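Local coordinates for alpha-catenin-like protein hmp-1 (PDB 5H5M) that belongs to the vinculin/alpha-catenin family and works in the cadherin–catenin complex of adherens junctions, supporting cell migration and shape change during body enclosure and elongation, at residues 184-189 against 221-226; 23-28 against 78-83; 296-299 against 305-308. All coordinates share one frame; numbering follows the deposited sequence.

Contact 1 (184-189 against 221-226)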
# COMPACT_ATOMS: atom_id res chain seq x y z
N ALA A 184 17.16 0.16 -6.07
CA ALA A 184 18.09 -0.07 -7.18
C ALA A 184 18.90 -1.35 -6.98
O ALA A 184 19.24 -2.04 -7.95
CB ALA A 184 19.02 1.12 -7.34
N GLN A 185 19.22 -1.67 -5.72
CA GLN A 185 19.96 -2.89 -5.42
C GLN A 185 19.09 -4.13 -5.64
O GLN A 185 19.57 -5.14 -6.16
CB GLN A 185 20.49 -2.86 -3.99
CG GLN A 185 21.67 -1.93 -3.79
CD GLN A 185 22.17 -1.89 -2.36
OE1 GLN A 185 21.70 -1.10 -1.55
NE2 GLN A 185 23.13 -2.75 -2.05
N LEU A 186 17.83 -4.05 -5.24
CA LEU A 186 16.89 -5.15 -5.46
C LEU A 186 16.64 -5.36 -6.95
O LEU A 186 16.55 -6.50 -7.42
CB LEU A 186 15.57 -4.88 -4.73
CG LEU A 186 15.61 -5.10 -3.22
CD1 LEU A 186 14.37 -4.51 -2.55
CD2 LEU A 186 15.72 -6.58 -2.92
N GLU A 187 16.52 -4.26 -7.68
CA GLU A 187 16.33 -4.31 -9.13
C GLU A 187 17.52 -5.00 -9.81
O GLU A 187 17.36 -5.71 -10.80
CB GLU A 187 16.16 -2.89 -9.67
CG GLU A 187 16.02 -2.79 -11.17
CD GLU A 187 15.82 -1.35 -11.63
OE1 GLU A 187 16.70 -0.51 -11.34
OE2 GLU A 187 14.78 -1.07 -12.26
N LYS A 188 18.70 -4.78 -9.25
CA LYS A 188 19.92 -5.40 -9.73
C LYS A 188 19.99 -6.88 -9.36
O LYS A 188 20.34 -7.73 -10.18
CB LYS A 188 21.13 -4.65 -9.16
CG LYS A 188 22.48 -5.24 -9.47
CD LYS A 188 23.57 -4.40 -8.82
CE LYS A 188 23.38 -2.92 -9.12
NZ LYS A 188 24.26 -2.05 -8.30
N LEU A 189 19.63 -7.18 -8.12
CA LEU A 189 19.76 -8.52 -7.56
C LEU A 189 18.73 -9.53 -8.11
O LEU A 189 19.04 -10.71 -8.27
CB LEU A 189 19.64 -8.43 -6.03
CG LEU A 189 19.93 -9.67 -5.18
CD1 LEU A 189 21.34 -10.18 -5.45
CD2 LEU A 189 19.75 -9.34 -3.71
N PHE A 221 16.35 -11.39 0.94
CA PHE A 221 15.46 -11.17 2.08
C PHE A 221 15.97 -10.09 3.03
O PHE A 221 15.18 -9.42 3.68
CB PHE A 221 15.24 -12.48 2.85
CG PHE A 221 14.22 -13.39 2.22
CD1 PHE A 221 13.16 -12.86 1.50
CD2 PHE A 221 14.32 -14.77 2.34
CE1 PHE A 221 12.21 -13.70 0.92
CE2 PHE A 221 13.38 -15.60 1.77
CZ PHE A 221 12.33 -15.07 1.06
N ASP A 222 17.29 -9.92 3.10
CA ASP A 222 17.87 -8.85 3.90
C ASP A 222 17.53 -7.47 3.32
O ASP A 222 17.23 -6.54 4.06
CB ASP A 222 19.39 -9.00 4.01
CG ASP A 222 19.81 -10.16 4.90
OD1 ASP A 222 18.95 -10.69 5.64
OD2 ASP A 222 21.00 -10.53 4.87
N LYS A 223 17.59 -7.36 2.00
CA LYS A 223 17.30 -6.09 1.32
C LYS A 223 15.81 -5.76 1.35
O LYS A 223 15.43 -4.61 1.53
CB LYS A 223 17.80 -6.12 -0.12
CG LYS A 223 19.29 -6.31 -0.29
CD LYS A 223 20.07 -5.13 0.26
CE LYS A 223 21.56 -5.32 0.04
NZ LYS A 223 22.35 -4.20 0.63
N VAL A 224 14.97 -6.78 1.15
CA VAL A 224 13.53 -6.58 1.20
C VAL A 224 13.09 -6.14 2.60
O VAL A 224 12.23 -5.26 2.74
CB VAL A 224 12.77 -7.87 0.79
CG1 VAL A 224 11.30 -7.79 1.19
CG2 VAL A 224 12.91 -8.11 -0.71
N ARG A 225 13.68 -6.75 3.62
CA ARG A 225 13.37 -6.40 5.00
C ARG A 225 13.72 -4.94 5.27
O ARG A 225 12.96 -4.20 5.89
CB ARG A 225 14.12 -7.32 5.97
CG ARG A 225 13.84 -7.06 7.44
CD ARG A 225 14.44 -8.16 8.31
NE ARG A 225 13.80 -9.46 8.07
CZ ARG A 225 14.37 -10.46 7.41
NH1 ARG A 225 15.60 -10.34 6.92
NH2 ARG A 225 13.72 -11.60 7.24
N LEU A 226 14.89 -4.53 4.79
CA LEU A 226 15.34 -3.15 4.87
C LEU A 226 14.35 -2.21 4.18
O LEU A 226 13.96 -1.19 4.74
CB LEU A 226 16.73 -3.02 4.23
CG LEU A 226 17.28 -1.60 4.05
CD1 LEU A 226 17.30 -0.91 5.38
CD2 LEU A 226 18.67 -1.62 3.45
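Leu-186 and Lys-223 mark the closest point of two helical segments that run roughly antiparallel, with 151° between their N-to-C directions; here the CA atoms stand 6.9 Å apart. The short axes of 184-189 and 221-226 come no nearer than 10.2 Å, so side chains rather than backbones fill the interval. Leu-186 carries the apolar part. Its CD2 methyl presses on the CB of Lys-223 at 3.5 Å and on the CG2 methyl of Val-224 at 3.9 Å, the leucine and valine branches meeting at about a right angle. Lys-223 has two roles: its root packs against the leucine, while its bend at chi2 (-65°) turns the otherwise extended remainder toward Gln-185. There the amide carbon CD of Gln-185 lies 3.8 Å from NZ of Lys-223, a polar meeting at the partly exposed rim beside the buried Leu-186–Val-224 pair. Cutting Gln-185 back to an alanine here would probably deprive the lysine ammonium of its amide neighbour and let the end of that chain swing more freely. The contact joins the helices 173-202 and 207-233, consecutive members of the helical bundles that build this M domain. Leu-186 also touches Trp-220 and Leu-227, and Leu-189 rests on Tyr-216 and Trp-220, extending the apolar seam both ways along helix 207-233. Helix 142-166 touches both partners: its Ile-159 meets Val-224, and its Arg-164 forms a salt bridge with Glu-187.

Contact 2 (23-28 against 78-83); sequences AHYRRG and TEYEKS
Tyr-25 meets Tyr-80 and Glu-81 because its CG stands anti to the backbone N (chi1 -179°), carrying the ring across to the other segment. Glu-81, extended beyond CG, and Arg-27, stretched from CG to NE, bring their charged ends together alongside it. The two tyrosine rings are nearly parallel, 5° apart, yet slid so far that they barely overlap, their centroids 4.9 Å from each other. What sits over the middle of the Tyr-25 ring is instead the CB of Tyr-80, a CH-pi contact 3.6 Å from the centroid. The closest ring-to-ring approach is Tyr-25 CD1 to Tyr-80 CG at 3.7 Å. At its far end Tyr-25 gives its OH proton to Glu-81 OE2 (2.9 Å), arriving on the anti side and 27° out of the carboxylate plane.

The site lies at one end of the helical M domain, where helix 56-80 runs out into a type I beta turn from Tyr-80 to Ser-83 and helix 27-49 begins. Glu-81, within that turn, thus faces the first residues of the other helix. Its OE1 forms a salt bridge with NH1 of Arg-27 at 3.0 Å, the oxygen coming in at the edge of the guanidinium, although the two flat groups are steeply inclined. Arg-31 supplies a second salt bridge, to OE2, so one carboxylate is gripped by a phenol and two arginines; this would be expected to favour its charged form. The hydroxyl of Tyr-80 points to a different neighbourhood, hydrogen-bonding to the backbone of Ile-18 and Ile-20, while side chains of Ile-93 and Ile-97 from helix 92-122 pack against this tyrosine.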
# COMPACT_ATOMS: atom_id res chain seq x y z
N ALA A 23 -1.54 43.50 1.00
CA ALA A 23 -0.92 44.71 0.49
C ALA A 23 0.26 44.40 -0.43
O ALA A 23 0.66 45.23 -1.24
CB ALA A 23 -0.47 45.61 1.64
N HIS A 24 0.81 43.20 -0.30
CA HIS A 24 1.97 42.79 -1.10
C HIS A 24 1.59 42.11 -2.41
O HIS A 24 2.42 42.03 -3.32
CB HIS A 24 2.86 41.84 -0.29
CG HIS A 24 3.64 42.52 0.79
ND1 HIS A 24 4.59 41.86 1.55
CD2 HIS A 24 3.62 43.80 1.24
CE1 HIS A 24 5.11 42.70 2.42
NE2 HIS A 24 4.55 43.88 2.26
N TYR A 25 0.36 41.62 -2.50
CA TYR A 25 -0.07 40.87 -3.68
C TYR A 25 0.05 41.70 -4.96
O TYR A 25 -0.41 42.84 -5.03
CB TYR A 25 -1.52 40.39 -3.52
CG TYR A 25 -2.03 39.59 -4.69
CD1 TYR A 25 -1.86 38.20 -4.74
CD2 TYR A 25 -2.66 40.21 -5.76
CE1 TYR A 25 -2.32 37.47 -5.81
CE2 TYR A 25 -3.12 39.48 -6.84
CZ TYR A 25 -2.95 38.11 -6.86
OH TYR A 25 -3.41 37.38 -7.93
N ARG A 26 0.66 41.10 -5.98
CA ARG A 26 0.80 41.72 -7.29
C ARG A 26 0.32 40.77 -8.37
O ARG A 26 0.89 39.69 -8.56
CB ARG A 26 2.25 42.13 -7.55
CG ARG A 26 2.89 42.93 -6.43
CD ARG A 26 4.41 42.88 -6.52
NE ARG A 26 4.90 43.57 -7.71
CZ ARG A 26 6.15 43.48 -8.16
NH1 ARG A 26 7.02 42.71 -7.53
NH2 ARG A 26 6.51 44.14 -9.25
N ARG A 27 -0.73 41.16 -9.09
CA ARG A 27 -1.37 40.30 -10.08
C ARG A 27 -0.39 39.77 -11.13
O ARG A 27 -0.40 38.59 -11.45
CB ARG A 27 -2.50 41.05 -10.79
CG ARG A 27 -3.09 40.28 -11.96
CD ARG A 27 -4.19 41.05 -12.67
NE ARG A 27 -4.63 40.34 -13.87
CZ ARG A 27 -5.54 39.38 -13.88
NH1 ARG A 27 -6.13 39.01 -12.75
NH2 ARG A 27 -5.87 38.79 -15.02
N GLY A 28 0.46 40.65 -11.66
CA GLY A 28 1.35 40.27 -12.74
C GLY A 28 2.50 39.36 -12.34
O GLY A 28 3.23 38.87 -13.21
N THR A 78 -9.16 35.99 -6.93
CA THR A 78 -10.17 37.01 -7.20
C THR A 78 -10.31 37.94 -5.99
O THR A 78 -10.47 39.15 -6.15
CB THR A 78 -11.54 36.38 -7.54
OG1 THR A 78 -11.41 35.58 -8.72
CG2 THR A 78 -12.58 37.45 -7.78
N GLU A 79 -10.23 37.36 -4.79
CA GLU A 79 -10.35 38.14 -3.57
C GLU A 79 -9.10 38.97 -3.29
O GLU A 79 -9.19 40.10 -2.80
CB GLU A 79 -10.65 37.23 -2.37
CG GLU A 79 -11.99 36.51 -2.44
CD GLU A 79 -13.19 37.43 -2.28
OE1 GLU A 79 -12.99 38.65 -2.07
OE2 GLU A 79 -14.33 36.94 -2.36
N TYR A 80 -7.93 38.41 -3.59
CA TYR A 80 -6.68 39.16 -3.46
C TYR A 80 -6.69 40.41 -4.33
O TYR A 80 -6.12 41.44 -3.97
CB TYR A 80 -5.47 38.29 -3.83
CG TYR A 80 -4.83 37.57 -2.66
CD1 TYR A 80 -4.26 38.28 -1.61
CD2 TYR A 80 -4.76 36.18 -2.63
CE1 TYR A 80 -3.66 37.63 -0.55
CE2 TYR A 80 -4.16 35.52 -1.57
CZ TYR A 80 -3.61 36.25 -0.53
OH TYR A 80 -3.01 35.60 0.52
N GLU A 81 -7.34 40.32 -5.48
CA GLU A 81 -7.34 41.40 -6.45
C GLU A 81 -8.46 42.41 -6.20
O GLU A 81 -8.63 43.36 -6.96
CB GLU A 81 -7.43 40.83 -7.87
CG GLU A 81 -6.15 40.10 -8.27
CD GLU A 81 -6.31 39.17 -9.46
OE1 GLU A 81 -7.40 39.13 -10.06
OE2 GLU A 81 -5.33 38.47 -9.78
N LYS A 82 -9.21 42.21 -5.12
CA LYS A 82 -10.23 43.16 -4.70
C LYS A 82 -9.80 43.98 -3.49
O LYS A 82 -10.58 44.77 -2.96
CB LYS A 82 -11.55 42.45 -4.39
CG LYS A 82 -12.25 41.86 -5.59
CD LYS A 82 -13.56 41.22 -5.17
CE LYS A 82 -14.20 40.47 -6.32
NZ LYS A 82 -15.52 39.90 -5.96
N SER A 83 -8.56 43.79 -3.03
CA SER A 83 -8.04 44.57 -1.90
C SER A 83 -7.76 46.01 -2.29
O SER A 83 -7.19 46.28 -3.34
CB SER A 83 -6.77 43.93 -1.34
OG SER A 83 -7.09 42.99 -0.33

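Contact 3 (296-299 against 305-308)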
# COMPACT_ATOMS: atom_id res chain seq x y z
N ALA A 296 5.36 -3.09 15.91
CA ALA A 296 6.56 -2.27 15.84
C ALA A 296 6.29 -0.86 16.36
O ALA A 296 7.11 -0.30 17.09
CB ALA A 296 7.09 -2.21 14.41
N GLU A 297 5.14 -0.30 16.00
CA GLU A 297 4.76 1.04 16.44
C GLU A 297 4.68 1.14 17.97
O GLU A 297 5.08 2.14 18.55
CB GLU A 297 3.41 1.44 15.82
CG GLU A 297 2.99 2.87 16.12
CD GLU A 297 3.50 3.86 15.10
OE1 GLU A 297 4.24 3.45 14.18
OE2 GLU A 297 3.15 5.06 15.20
N MET A 298 4.15 0.10 18.60
CA MET A 298 4.01 0.06 20.05
C MET A 298 5.34 -0.17 20.76
O MET A 298 5.59 0.42 21.82
CB MET A 298 3.01 -1.02 20.45
CG MET A 298 1.58 -0.79 19.94
SD MET A 298 0.78 0.72 20.56
CE MET A 298 1.15 1.88 19.25
N ASP A 299 6.19 -1.02 20.20
CA ASP A 299 7.49 -1.34 20.80
C ASP A 299 8.41 -0.12 20.85
O ASP A 299 9.28 -0.03 21.72
CB ASP A 299 8.18 -2.47 20.04
CG ASP A 299 7.55 -3.83 20.32
OD1 ASP A 299 6.86 -3.96 21.35
OD2 ASP A 299 7.74 -4.75 19.50
N GLU A 305 0.03 0.77 29.87
CA GLU A 305 -1.24 0.08 29.75
C GLU A 305 -1.77 0.23 28.34
O GLU A 305 -2.43 -0.66 27.81
CB GLU A 305 -2.25 0.60 30.77
CG GLU A 305 -3.61 -0.08 30.71
CD GLU A 305 -4.48 0.26 31.91
OE1 GLU A 305 -3.95 0.84 32.88
OE2 GLU A 305 -5.68 -0.08 31.88
N TYR A 306 -1.45 1.36 27.72
CA TYR A 306 -1.84 1.63 26.34
C TYR A 306 -1.24 0.63 25.36
O TYR A 306 -1.96 0.03 24.56
CB TYR A 306 -1.43 3.05 25.95
CG TYR A 306 -1.62 3.33 24.47
CD1 TYR A 306 -2.89 3.39 23.92
CD2 TYR A 306 -0.52 3.54 23.64
CE1 TYR A 306 -3.06 3.64 22.58
CE2 TYR A 306 -0.69 3.79 22.30
CZ TYR A 306 -1.96 3.85 21.77
OH TYR A 306 -2.14 4.10 20.43
N THR A 307 0.08 0.45 25.42
CA THR A 307 0.76 -0.43 24.48
C THR A 307 0.39 -1.89 24.70
O THR A 307 0.20 -2.63 23.75
CB THR A 307 2.29 -0.27 24.56
OG1 THR A 307 2.75 -0.67 25.86
CG2 THR A 307 2.70 1.17 24.28
N GLU A 308 0.27 -2.30 25.96
CA GLU A 308 -0.09 -3.68 26.26
C GLU A 308 -1.50 -4.01 25.76
O GLU A 308 -1.74 -5.11 25.28
CB GLU A 308 0.01 -3.95 27.77
CG GLU A 308 1.44 -3.93 28.28
CD GLU A 308 1.60 -4.61 29.63
OE1 GLU A 308 0.57 -4.89 30.28
OE2 GLU A 308 2.75 -4.88 30.02
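Met-298 lays its sulfur beside the ring of Tyr-306, SD lying 3.8 Å from CE2. The approach is oblique: SD is 4.6 Å from the ring centroid and 43° off its normal, a Met-aromatic contact in which the two side chains run at about a right angle. The terminal methyl follows the same side of the ring, with CE of Met-298 4.0 Å from CE2 of Tyr-306 and also near the phenol oxygen. Bends at chi2 (-62°) and chi3 (94°) fold the methionine so that both sulfur and methyl reach the tyrosine. Thr-307 completes the first shell. Its CG2 methyl lies 3.9 Å from the backbone O of Met-298 and 4.2 Å from the sulfur SD of the same residue, and the CA atoms of Met-298 and Thr-307 are only 5.5 Å apart.

The contact sits at the tip of a helical hairpin: helix 276-300 ends, a few residues turn the chain, and helix 305-339 starts back alongside. Thr-307 serves both sides of this turn. With OG1 placed between the backbone N and the carbonyl carbon, its OG1 accepts a hydrogen bond from the backbone N of Ser-304, just ahead of the new helix, as in one half of a capping box, while the methyl is left for Met-298. Leu-301, in the connection, packs on both Tyr-306 and Thr-307. Farther along helix 305-339, Val-310 and Lys-311 touch Met-298, and Lys-311 also forms a salt bridge with Asp-299. The hydroxyl of Tyr-306 is fixed from elsewhere, by a hydrogen bond with the carbonyl O of Leu-373 on helix 345-374.

From the N terminus, contact 2 comes first: it closes a loop of 49 intervening residues, most of them in helices 27-49 and 56-80, and ties the start of one to the end of the other. Contact 1 follows, bringing helices 173-202 and 207-233 together across 31 residues. Contact 3 then closes the shortest loop, five residues at the turn between helices 276-300 and 305-339. The three loops lie in series, none enclosing or crossing another. Contact 2 is remote, its centre about 52 Å from that of contact 1 and 51 Å from that of contact 3. Contacts 1 and 3 approach to about 11 Å between nearest atoms, without touching.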